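Local coordinates for short-chain dehydrogenase/reductase SDR (Burkholderia phymatum, PDB 5IG2), which binds NAD and probably acts as an oxidoreductase on the CH-OH group of its substrates, at residues R53-D56 / T57-A61; W108-S111 / A112-A116; R273-D276 / I277-R281. All blocks are in the same frame, centred on the assembly; numbering follows the deposited sequence.

All three contacts are local, each within one continuous piece of chain and between residues a few positions apart, so none closes a long loop and they follow one another in series without nesting or crossing. Contact 1 comes first, on helix 48-60, which links strands 40-45 and 65-69 at one edge of this chain's parallel sheet in the Rossmann fold. Contact 2 follows where the loop after strand 94-97 turns into helix 112-140. Contact 3 ends helix 267-279, beyond strand 259-260 at the other edge within the chain, on the opposite side of the chain's centre from contact 1. Contacts 2 and 3, their centres about 28 Å apart, both touch the third subunit.

Contact 1. Residues R53-D56 / T57-A61; sequences RTVD and TLRAA
Thr54 and Leu58 form the tightly packed side of this helical turn, lying side by side and pointing the same way, with Thr54 CG2 3.9 Å from Leu58 CD1. At chi1 -64° the Thr54 hydroxyl lies beside the backbone N and bonds back to Ala50 O, which leaves the methyl to face Leu58. Leu58 reaches Leu41 and Leu43 of strand 40-45, as well as Ala31 of helix 25-36. Val55 and Arg59 mark the border of the packed side: the buried valine carries the exposed arginine over it, CG1 lying over one face of the guanidinium, 3.5 Å from Arg59 NH2. The Arg59 chain runs extended and then bends at chi3 (-66°), folding the guanidinium back over the valine, and NH2 bonds to Val65 O. The helix is thus tied to both strands of its beta-alpha-beta unit, 40-45 and 65-69, in the Rossmann fold. Regular backbone bonds join the turns, among them Arg59 N to Val55 O at 2.8 Å.

The other side is looser and more polar. Thr57 OG1 lies over one face of the Arg53 guanidinium, 4.1 Å from Arg53 NH2, too far for a bond; the charge partner of that arginine is Asp56 of the second subunit. Within the chain, a water spans the gap between Asp56 and Thr57, donating to Asp56 OD1 at 2.8 Å and sitting 2.9 Å from Thr57 OG1.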
ATOM      1  N   ARG B  53       5.403  30.884 -28.483  1.00 15.06           N
ATOM      2  CA  ARG B  53       5.437  29.543 -27.907  1.00 16.70           C
ATOM      3  C   ARG B  53       5.442  28.481 -29.001  1.00 15.64           C
ATOM      4  O   ARG B  53       6.193  27.498 -28.919  1.00 14.01           O
ATOM      5  CB  ARG B  53       4.252  29.341 -26.961  1.00 13.73           C
ATOM      6  CG  ARG B  53       4.309  30.178 -25.690  1.00 12.51           C
ATOM      7  CD  ARG B  53       5.520  29.828 -24.843  1.00 13.90           C
ATOM      8  NE  ARG B  53       5.523  28.410 -24.485  1.00 17.82           N
ATOM      9  CZ  ARG B  53       6.619  27.723 -24.187  1.00 20.88           C
ATOM     10  NH1 ARG B  53       7.803  28.328 -24.191  1.00 16.22           N
ATOM     11  NH2 ARG B  53       6.531  26.432 -23.881  1.00 21.19           N
ATOM     12  N   THR B  54       4.614  28.668 -30.037  1.00 13.26           N
ATOM     13  CA  THR B  54       4.583  27.727 -31.155  1.00 14.53           C
ATOM     14  C   THR B  54       5.959  27.604 -31.803  1.00 14.56           C
ATOM     15  O   THR B  54       6.460  26.494 -32.025  1.00 13.34           O
ATOM     16  CB  THR B  54       3.544  28.173 -32.192  1.00 14.61           C
ATOM     17  OG1 THR B  54       2.232  28.140 -31.612  1.00 15.94           O
ATOM     18  CG2 THR B  54       3.578  27.261 -33.419  1.00 11.49           C
ATOM     19  N   VAL B  55       6.587  28.744 -32.106  1.00 12.52           N
ATOM     20  CA  VAL B  55       7.900  28.742 -32.746  1.00 15.20           C
ATOM     21  C   VAL B  55       8.937  28.079 -31.842  1.00 17.04           C
ATOM     22  O   VAL B  55       9.738  27.249 -32.290  1.00 15.30           O
ATOM     23  CB  VAL B  55       8.315  30.181 -33.114  1.00 14.48           C
ATOM     24  CG1 VAL B  55       9.792  30.235 -33.498  1.00 13.89           C
ATOM     25  CG2 VAL B  55       7.434  30.734 -34.238  1.00 12.78           C
ATOM     26  N   ASP B  56       8.942  28.450 -30.558  1.00 12.73           N
ATOM     27  CA  ASP B  56       9.918  27.922 -29.612  1.00 13.26           C
ATOM     28  C   ASP B  56       9.872  26.398 -29.568  1.00 17.59           C
ATOM     29  O   ASP B  56      10.902  25.725 -29.698  1.00 17.50           O
ATOM     30  CB  ASP B  56       9.653  28.514 -28.226  1.00 12.79           C
ATOM     31  CG  ASP B  56      10.730  28.160 -27.222  1.00 20.45           C
ATOM     32  OD1 ASP B  56      10.733  27.016 -26.719  1.00 22.53           O
ATOM     33  OD2 ASP B  56      11.573  29.033 -26.922  1.00 22.06           O
ATOM     34  N   THR B  57       8.669  25.837 -29.413  1.00 13.99           N
ATOM     35  CA  THR B  57       8.519  24.395 -29.287  1.00 14.88           C
ATOM     36  C   THR B  57       8.909  23.671 -30.573  1.00 16.46           C
ATOM     37  O   THR B  57       9.607  22.650 -30.529  1.00 17.74           O
ATOM     38  CB  THR B  57       7.081  24.081 -28.884  1.00 15.96           C
ATOM     39  OG1 THR B  57       6.881  24.557 -27.551  1.00 19.42           O
ATOM     40  CG2 THR B  57       6.814  22.577 -28.912  1.00 18.55           C
ATOM     41  N   LEU B  58       8.488  24.193 -31.726  1.00 14.43           N
ATOM     42  CA  LEU B  58       8.893  23.597 -32.998  1.00 13.61           C
ATOM     43  C   LEU B  58      10.405  23.646 -33.185  1.00 16.00           C
ATOM     44  O   LEU B  58      11.021  22.657 -33.602  1.00 15.86           O
ATOM     45  CB  LEU B  58       8.187  24.306 -34.147  1.00 10.39           C
ATOM     46  CG  LEU B  58       6.690  24.001 -34.249  1.00 17.39           C
ATOM     47  CD1 LEU B  58       6.052  24.875 -35.307  1.00 17.28           C
ATOM     48  CD2 LEU B  58       6.435  22.516 -34.548  1.00 17.52           C
ATOM     49  N   ARG B  59      11.025  24.788 -32.889  1.00 13.97           N
ATOM     50  CA  ARG B  59      12.470  24.892 -33.028  1.00 13.16           C
ATOM     51  C   ARG B  59      13.189  23.921 -32.095  1.00 17.76           C
ATOM     52  O   ARG B  59      14.171  23.276 -32.488  1.00 19.86           O
ATOM     53  CB  ARG B  59      12.894  26.329 -32.759  1.00 13.48           C
ATOM     54  CG  ARG B  59      14.379  26.582 -32.875  1.00 19.70           C
ATOM     55  CD  ARG B  59      14.647  28.064 -32.639  1.00 17.38           C
ATOM     56  NE  ARG B  59      14.072  28.870 -33.710  1.00 18.10           N
ATOM     57  CZ  ARG B  59      13.522  30.068 -33.541  1.00 20.76           C
ATOM     58  NH1 ARG B  59      13.456  30.609 -32.326  1.00 20.85           N
ATOM     59  NH2 ARG B  59      13.038  30.727 -34.587  1.00 17.24           N
ATOM     60  N   ALA B  60      12.711  23.797 -30.852  1.00 18.22           N
ATOM     61  CA  ALA B  60      13.334  22.877 -29.903  1.00 19.91           C
ATOM     62  C   ALA B  60      13.246  21.432 -30.382  1.00 20.86           C
ATOM     63  O   ALA B  60      14.132  20.626 -30.084  1.00 21.40           O
ATOM     64  CB  ALA B  60      12.684  23.021 -28.523  1.00 16.35           C
ATOM     65  N   ALA B  61      12.194  21.086 -31.125  1.00 19.58           N
ATOM     66  CA  ALA B  61      12.092  19.760 -31.717  1.00 21.43           C
ATOM     67  C   ALA B  61      12.831  19.643 -33.047  1.00 24.29           C
ATOM     68  O   ALA B  61      12.737  18.596 -33.696  1.00 27.14           O
ATOM     69  CB  ALA B  61      10.628  19.375 -31.915  1.00 20.92           C
TER
HETATM   70  O   HOH W   1       9.192  24.852 -25.823  1.00 26.80           O

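Contact 2. Residues W108-S111 / A112-A116; sequences WESS and ANDWA
Direct hydrogen bonds between Ser111 and Asp114 run in both directions. Ser111 N gives a nearly straight bond (169°) to Asp114 OD2 at 2.9 Å, reaching the oxygen from above the carboxylate plane. In return, Ser111 OG accepts from Asp114 N at 3.0 Å; its chi1 of 64° sets the hydroxyl between its own backbone N and carbonyl carbon, turned to the helix. The backbone adds Trp115 N to Ser111 O at 3.3 Å.

The reciprocal pair is a capping box, with Ser111 as N-cap of helix 112-140, the long helix that follows strand 94-97 in the Rossmann fold. It satisfies one amide of the first turn, consistent with a defined start of the helix. Two outside partners steady it: Asn216 bonds to both Ser111 OG and Asp114 OD1, and Arg210 makes a salt bridge to that same carboxylate oxygen.

Van der Waals contact is slighter. Trp115 brings the edge of its indole to Ser111 O, with CD1 3.2 Å away and the oxygen near the ring plane, while its side chain also packs on Ile163 of helix 162-185.

Two waters add further links. One molecule donates to Ser110 O and accepts from Trp115 NE1 at 3.0 Å, in the plane of the indole. Another lies 2.6 Å from Ser110 OG and donates to Asp114 OD2.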
ATOM      1  N   TRP B 108     -28.604  42.120 -38.359  1.00 14.05           N
ATOM      2  CA  TRP B 108     -28.749  43.574 -38.252  1.00 16.53           C
ATOM      3  C   TRP B 108     -28.284  44.130 -36.909  1.00 17.58           C
ATOM      4  O   TRP B 108     -28.096  45.344 -36.792  1.00 17.79           O
ATOM      5  CB  TRP B 108     -30.206  43.990 -38.483  1.00 13.76           C
ATOM      6  CG  TRP B 108     -31.153  43.335 -37.519  1.00 15.55           C
ATOM      7  CD1 TRP B 108     -31.543  43.802 -36.289  1.00 16.27           C
ATOM      8  CD2 TRP B 108     -31.810  42.074 -37.697  1.00 13.97           C
ATOM      9  NE1 TRP B 108     -32.404  42.903 -35.692  1.00 16.19           N
ATOM     10  CE2 TRP B 108     -32.579  41.833 -36.533  1.00 16.98           C
ATOM     11  CE3 TRP B 108     -31.817  41.122 -38.726  1.00 12.80           C
ATOM     12  CZ2 TRP B 108     -33.357  40.682 -36.374  1.00 19.89           C
ATOM     13  CZ3 TRP B 108     -32.584  39.976 -38.567  1.00 16.65           C
ATOM     14  CH2 TRP B 108     -33.350  39.768 -37.401  1.00 19.24           C
ATOM     15  N   GLU B 109     -28.101  43.286 -35.889  1.00 14.38           N
ATOM     16  CA  GLU B 109     -27.629  43.787 -34.603  1.00 14.63           C
ATOM     17  C   GLU B 109     -26.120  44.002 -34.552  1.00 16.32           C
ATOM     18  O   GLU B 109     -25.645  44.670 -33.632  1.00 18.75           O
ATOM     19  CB  GLU B 109     -28.033  42.829 -33.484  1.00 14.44           C
ATOM     20  CG  GLU B 109     -29.528  42.754 -33.290  1.00 15.18           C
ATOM     21  CD  GLU B 109     -29.919  41.811 -32.171  1.00 19.07           C
ATOM     22  OE1 GLU B 109     -29.100  40.952 -31.809  1.00 19.95           O
ATOM     23  OE2 GLU B 109     -31.050  41.929 -31.664  1.00 21.96           O
ATOM     24  N   SER B 110     -25.361  43.440 -35.493  1.00 15.73           N
ATOM     25  CA  SER B 110     -23.916  43.622 -35.507  1.00 15.50           C
ATOM     26  C   SER B 110     -23.555  45.044 -35.931  1.00 15.42           C
ATOM     27  O   SER B 110     -24.305  45.722 -36.633  1.00 17.05           O
ATOM     28  CB  SER B 110     -23.257  42.630 -36.458  1.00 14.80           C
ATOM     29  OG  SER B 110     -23.395  41.291 -36.010  1.00 17.75           O
ATOM     30  N   SER B 111     -22.373  45.483 -35.517  1.00 12.87           N
ATOM     31  CA  SER B 111     -21.929  46.838 -35.796  1.00 17.45           C
ATOM     32  C   SER B 111     -21.154  46.900 -37.108  1.00 19.53           C
ATOM     33  O   SER B 111     -20.711  45.880 -37.647  1.00 16.83           O
ATOM     34  CB  SER B 111     -21.041  47.348 -34.663  1.00 17.37           C
ATOM     35  OG  SER B 111     -19.864  46.559 -34.612  1.00 14.98           O
ATOM     36  N   ALA B 112     -20.983  48.127 -37.617  1.00 18.43           N
ATOM     37  CA  ALA B 112     -20.065  48.335 -38.734  1.00 19.11           C
ATOM     38  C   ALA B 112     -18.674  47.813 -38.398  1.00 16.87           C
ATOM     39  O   ALA B 112     -17.997  47.217 -39.248  1.00 15.09           O
ATOM     40  CB  ALA B 112     -20.006  49.821 -39.105  1.00 14.80           C
ATOM     41  N   ASN B 113     -18.231  48.021 -37.154  1.00 19.29           N
ATOM     42  CA  ASN B 113     -16.922  47.524 -36.739  1.00 19.83           C
ATOM     43  C   ASN B 113     -16.852  46.003 -36.830  1.00 17.13           C
ATOM     44  O   ASN B 113     -15.794  45.442 -37.147  1.00 16.66           O
ATOM     45  CB  ASN B 113     -16.603  47.982 -35.309  1.00 18.62           C
ATOM     46  CG  ASN B 113     -16.097  49.415 -35.237  1.00 20.13           C
ATOM     47  OD1 ASN B 113     -15.792  50.041 -36.255  1.00 22.41           O
ATOM     48  ND2 ASN B 113     -15.994  49.935 -34.021  1.00 18.57           N
ATOM     49  N   ASP B 114     -17.956  45.312 -36.527  1.00 15.25           N
ATOM     50  CA  ASP B 114     -17.960  43.856 -36.644  1.00 14.48           C
ATOM     51  C   ASP B 114     -17.701  43.429 -38.084  1.00 15.68           C
ATOM     52  O   ASP B 114     -16.905  42.517 -38.345  1.00 16.17           O
ATOM     53  CB  ASP B 114     -19.289  43.270 -36.162  1.00 11.17           C
ATOM     54  CG  ASP B 114     -19.513  43.426 -34.665  1.00 20.14           C
ATOM     55  OD1 ASP B 114     -18.532  43.543 -33.897  1.00 17.83           O
ATOM     56  OD2 ASP B 114     -20.702  43.433 -34.264  1.00 20.73           O
ATOM     57  N   TRP B 115     -18.394  44.067 -39.032  1.00 15.41           N
ATOM     58  CA  TRP B 115     -18.180  43.765 -40.443  1.00 13.70           C
ATOM     59  C   TRP B 115     -16.740  44.053 -40.854  1.00 14.87           C
ATOM     60  O   TRP B 115     -16.099  43.236 -41.521  1.00 15.68           O
ATOM     61  CB  TRP B 115     -19.143  44.576 -41.311  1.00 13.36           C
ATOM     62  CG  TRP B 115     -20.578  44.144 -41.258  1.00 14.69           C
ATOM     63  CD1 TRP B 115     -21.550  44.624 -40.428  1.00 13.92           C
ATOM     64  CD2 TRP B 115     -21.213  43.172 -42.100  1.00 14.68           C
ATOM     65  NE1 TRP B 115     -22.744  43.991 -40.681  1.00 13.88           N
ATOM     66  CE2 TRP B 115     -22.567  43.099 -41.705  1.00 13.86           C
ATOM     67  CE3 TRP B 115     -20.770  42.353 -43.140  1.00 12.21           C
ATOM     68  CZ2 TRP B 115     -23.483  42.238 -42.319  1.00 13.98           C
ATOM     69  CZ3 TRP B 115     -21.681  41.496 -43.747  1.00 12.44           C
ATOM     70  CH2 TRP B 115     -23.020  41.444 -43.334  1.00 12.30           C
ATOM     71  N   ALA B 116     -16.226  45.231 -40.490  1.00 15.74           N
ATOM     72  CA  ALA B 116     -14.860  45.590 -40.863  1.00 14.84           C
ATOM     73  C   ALA B 116     -13.842  44.615 -40.276  1.00 14.71           C
ATOM     74  O   ALA B 116     -12.846  44.274 -40.928  1.00 17.14           O
ATOM     75  CB  ALA B 116     -14.554  47.015 -40.403  1.00 12.82           C
TER
HETATM   76  O   HOH W   2     -25.124  44.564 -39.027  1.00 16.46           O
HETATM   77  O   HOH W   3     -21.785  40.490 -34.112  1.00 25.00           O

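Contact 3. Residues R273-D276 / I277-R281; sequences RHED and IELQR
A Schellman motif ends helix 267-279, and a salt-bridge network of Glu275, Asp276 and Arg281 is built on it. Gln280 takes a positive phi (59°) and turns the chain back, so that Arg281 N reaches Asp276 O at 2.8 Å and Gln280 N bonds to Ile277 O. The turn sends the Arg281 side chain back along the helix, where NE and NH2 grip Asp276 OD1 side-on. NE uses the anti lone pair of that oxygen at 2.8 Å, whereas NH2 comes from above the carboxylate plane. Both bonds lie close to the guanidinium plane, which stands 74° from the carboxylate. Thr284 also bonds to Asp276 OD1, a crowded acceptor whose charge is probably well balanced by the arginine. Glu275 makes a long salt bridge, OE1 to Arg281 NH1 at 3.9 Å, with a water joining that oxygen to Arg281 NH2. Elsewhere on the helix the third subunit takes part: its Glu278 bonds to His274, whose ring stacks on His274 of that subunit, and its Glu176 pairs with Arg273. Ile277 CD1 sits over the centre of the Arg273 guanidinium, 3.7 Å from Arg273 CZ.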
ATOM      1  N   ARG B 273     -29.109  22.991 -49.195  1.00 12.70           N
ATOM      2  CA  ARG B 273     -28.965  24.361 -49.679  1.00 11.05           C
ATOM      3  C   ARG B 273     -28.873  24.407 -51.200  1.00 18.35           C
ATOM      4  O   ARG B 273     -29.490  25.268 -51.846  1.00 15.57           O
ATOM      5  CB  ARG B 273     -27.726  25.005 -49.059  1.00 10.69           C
ATOM      6  CG  ARG B 273     -27.433  26.385 -49.617  1.00 10.95           C
ATOM      7  CD  ARG B 273     -26.300  27.130 -48.880  1.00 11.30           C
ATOM      8  NE  ARG B 273     -26.149  28.433 -49.521  1.00 14.38           N
ATOM      9  CZ  ARG B 273     -25.371  28.671 -50.579  1.00 16.92           C
ATOM     10  NH1 ARG B 273     -24.604  27.705 -51.089  1.00 14.99           N
ATOM     11  NH2 ARG B 273     -25.363  29.878 -51.131  1.00 13.53           N
ATOM     12  N   HIS B 274     -28.097  23.496 -51.798  1.00 13.30           N
ATOM     13  CA  HIS B 274     -27.963  23.507 -53.251  1.00 13.87           C
ATOM     14  C   HIS B 274     -29.303  23.255 -53.923  1.00 15.21           C
ATOM     15  O   HIS B 274     -29.625  23.877 -54.945  1.00 17.59           O
ATOM     16  CB  HIS B 274     -26.925  22.474 -53.692  1.00 12.69           C
ATOM     17  CG  HIS B 274     -25.517  22.862 -53.352  1.00 16.74           C
ATOM     18  ND1 HIS B 274     -24.454  21.989 -53.457  1.00 18.20           N
ATOM     19  CD2 HIS B 274     -25.000  24.033 -52.909  1.00 16.16           C
ATOM     20  CE1 HIS B 274     -23.342  22.609 -53.099  1.00 17.93           C
ATOM     21  NE2 HIS B 274     -23.645  23.850 -52.761  1.00 16.09           N
ATOM     22  N   GLU B 275     -30.114  22.356 -53.357  1.00 13.64           N
ATOM     23  CA  GLU B 275     -31.396  22.088 -53.992  1.00 18.33           C
ATOM     24  C   GLU B 275     -32.390  23.219 -53.752  1.00 18.02           C
ATOM     25  O   GLU B 275     -33.287  23.428 -54.578  1.00 20.75           O
ATOM     26  CB  GLU B 275     -31.977  20.760 -53.519  1.00 21.98           C
ATOM     27  CG  GLU B 275     -33.130  20.326 -54.438  1.00 39.94           C
ATOM     28  CD  GLU B 275     -33.753  19.005 -54.051  1.00 47.25           C
ATOM     29  OE1 GLU B 275     -33.442  18.491 -52.950  1.00 51.94           O
ATOM     30  OE2 GLU B 275     -34.553  18.487 -54.861  1.00 47.40           O
ATOM     31  N   ASP B 276     -32.270  23.940 -52.627  1.00 14.53           N
ATOM     32  CA  ASP B 276     -33.037  25.174 -52.468  1.00 13.35           C
ATOM     33  C   ASP B 276     -32.782  26.081 -53.659  1.00 16.80           C
ATOM     34  O   ASP B 276     -33.716  26.548 -54.325  1.00 19.20           O
ATOM     35  CB  ASP B 276     -32.645  25.925 -51.189  1.00 12.81           C
ATOM     36  CG  ASP B 276     -33.106  25.255 -49.903  1.00 16.13           C
ATOM     37  OD1 ASP B 276     -33.977  24.348 -49.917  1.00 15.26           O
ATOM     38  OD2 ASP B 276     -32.567  25.677 -48.845  1.00 14.07           O
ATOM     39  N   ILE B 277     -31.500  26.333 -53.941  1.00 13.76           N
ATOM     40  CA  ILE B 277     -31.126  27.238 -55.023  1.00 15.07           C
ATOM     41  C   ILE B 277     -31.607  26.691 -56.357  1.00 15.70           C
ATOM     42  O   ILE B 277     -32.260  27.393 -57.133  1.00 16.82           O
ATOM     43  CB  ILE B 277     -29.604  27.464 -55.025  1.00 15.89           C
ATOM     44  CG1 ILE B 277     -29.169  28.201 -53.759  1.00 13.56           C
ATOM     45  CG2 ILE B 277     -29.168  28.197 -56.299  1.00 15.73           C
ATOM     46  CD1 ILE B 277     -27.676  28.075 -53.473  1.00 12.98           C
ATOM     47  N   GLU B 278     -31.306  25.419 -56.630  1.00 15.66           N
ATOM     48  CA  GLU B 278     -31.637  24.829 -57.924  1.00 17.75           C
ATOM     49  C   GLU B 278     -33.136  24.787 -58.179  1.00 22.41           C
ATOM     50  O   GLU B 278     -33.572  24.856 -59.336  1.00 26.71           O
ATOM     51  CB  GLU B 278     -31.044  23.427 -58.010  1.00 21.18           C
ATOM     52  CG  GLU B 278     -29.520  23.426 -57.996  1.00 22.89           C
ATOM     53  CD  GLU B 278     -28.954  22.042 -57.819  1.00 28.10           C
ATOM     54  OE1 GLU B 278     -29.728  21.067 -57.964  1.00 33.16           O
ATOM     55  OE2 GLU B 278     -27.743  21.930 -57.530  1.00 21.71           O
ATOM     56  N   LEU B 279     -33.942  24.678 -57.126  1.00 19.60           N
ATOM     57  CA  LEU B 279     -35.391  24.683 -57.269  1.00 22.24           C
ATOM     58  C   LEU B 279     -36.005  26.063 -57.069  1.00 20.92           C
ATOM     59  O   LEU B 279     -37.222  26.205 -57.211  1.00 22.47           O
ATOM     60  CB  LEU B 279     -36.015  23.688 -56.292  1.00 20.89           C
ATOM     61  CG  LEU B 279     -36.584  22.430 -56.922  1.00 25.76           C
ATOM     62  CD1 LEU B 279     -37.067  21.481 -55.829  1.00 27.48           C
ATOM     63  CD2 LEU B 279     -37.716  22.798 -57.876  1.00 24.18           C
ATOM     64  N   GLN B 280     -35.193  27.084 -56.772  1.00 22.56           N
ATOM     65  CA  GLN B 280     -35.680  28.441 -56.485  1.00 24.78           C
ATOM     66  C   GLN B 280     -36.625  28.424 -55.282  1.00 23.06           C
ATOM     67  O   GLN B 280     -37.599  29.179 -55.198  1.00 22.75           O
ATOM     68  CB  GLN B 280     -36.322  29.076 -57.725  1.00 27.79           C
ATOM     69  CG  GLN B 280     -35.355  29.138 -58.911  1.00 28.15           C
ATOM     70  CD  GLN B 280     -35.971  29.739 -60.162  1.00 38.64           C
ATOM     71  OE1 GLN B 280     -36.673  30.754 -60.106  1.00 42.46           O
ATOM     72  NE2 GLN B 280     -35.714  29.110 -61.302  1.00 43.00           N
ATOM     73  N   ARG B 281     -36.285  27.555 -54.339  1.00 18.24           N
ATOM     74  CA  ARG B 281     -37.027  27.244 -53.129  1.00 25.20           C
ATOM     75  C   ARG B 281     -36.586  28.190 -52.019  1.00 21.60           C
ATOM     76  O   ARG B 281     -35.395  28.450 -51.875  1.00 22.32           O
ATOM     77  CB  ARG B 281     -36.700  25.790 -52.756  1.00 25.61           C
ATOM     78  CG  ARG B 281     -37.649  25.051 -51.915  1.00 29.50           C
ATOM     79  CD  ARG B 281     -37.318  23.562 -52.029  1.00 23.23           C
ATOM     80  NE  ARG B 281     -36.009  23.220 -51.470  1.00 18.32           N
ATOM     81  CZ  ARG B 281     -35.512  21.982 -51.459  1.00 16.81           C
ATOM     82  NH1 ARG B 281     -36.213  20.989 -51.987  1.00 15.92           N
ATOM     83  NH2 ARG B 281     -34.320  21.736 -50.925  1.00 13.84           N
TER
HETATM   84  O   HOH W   4     -34.225  18.612 -50.621  1.00 27.99           O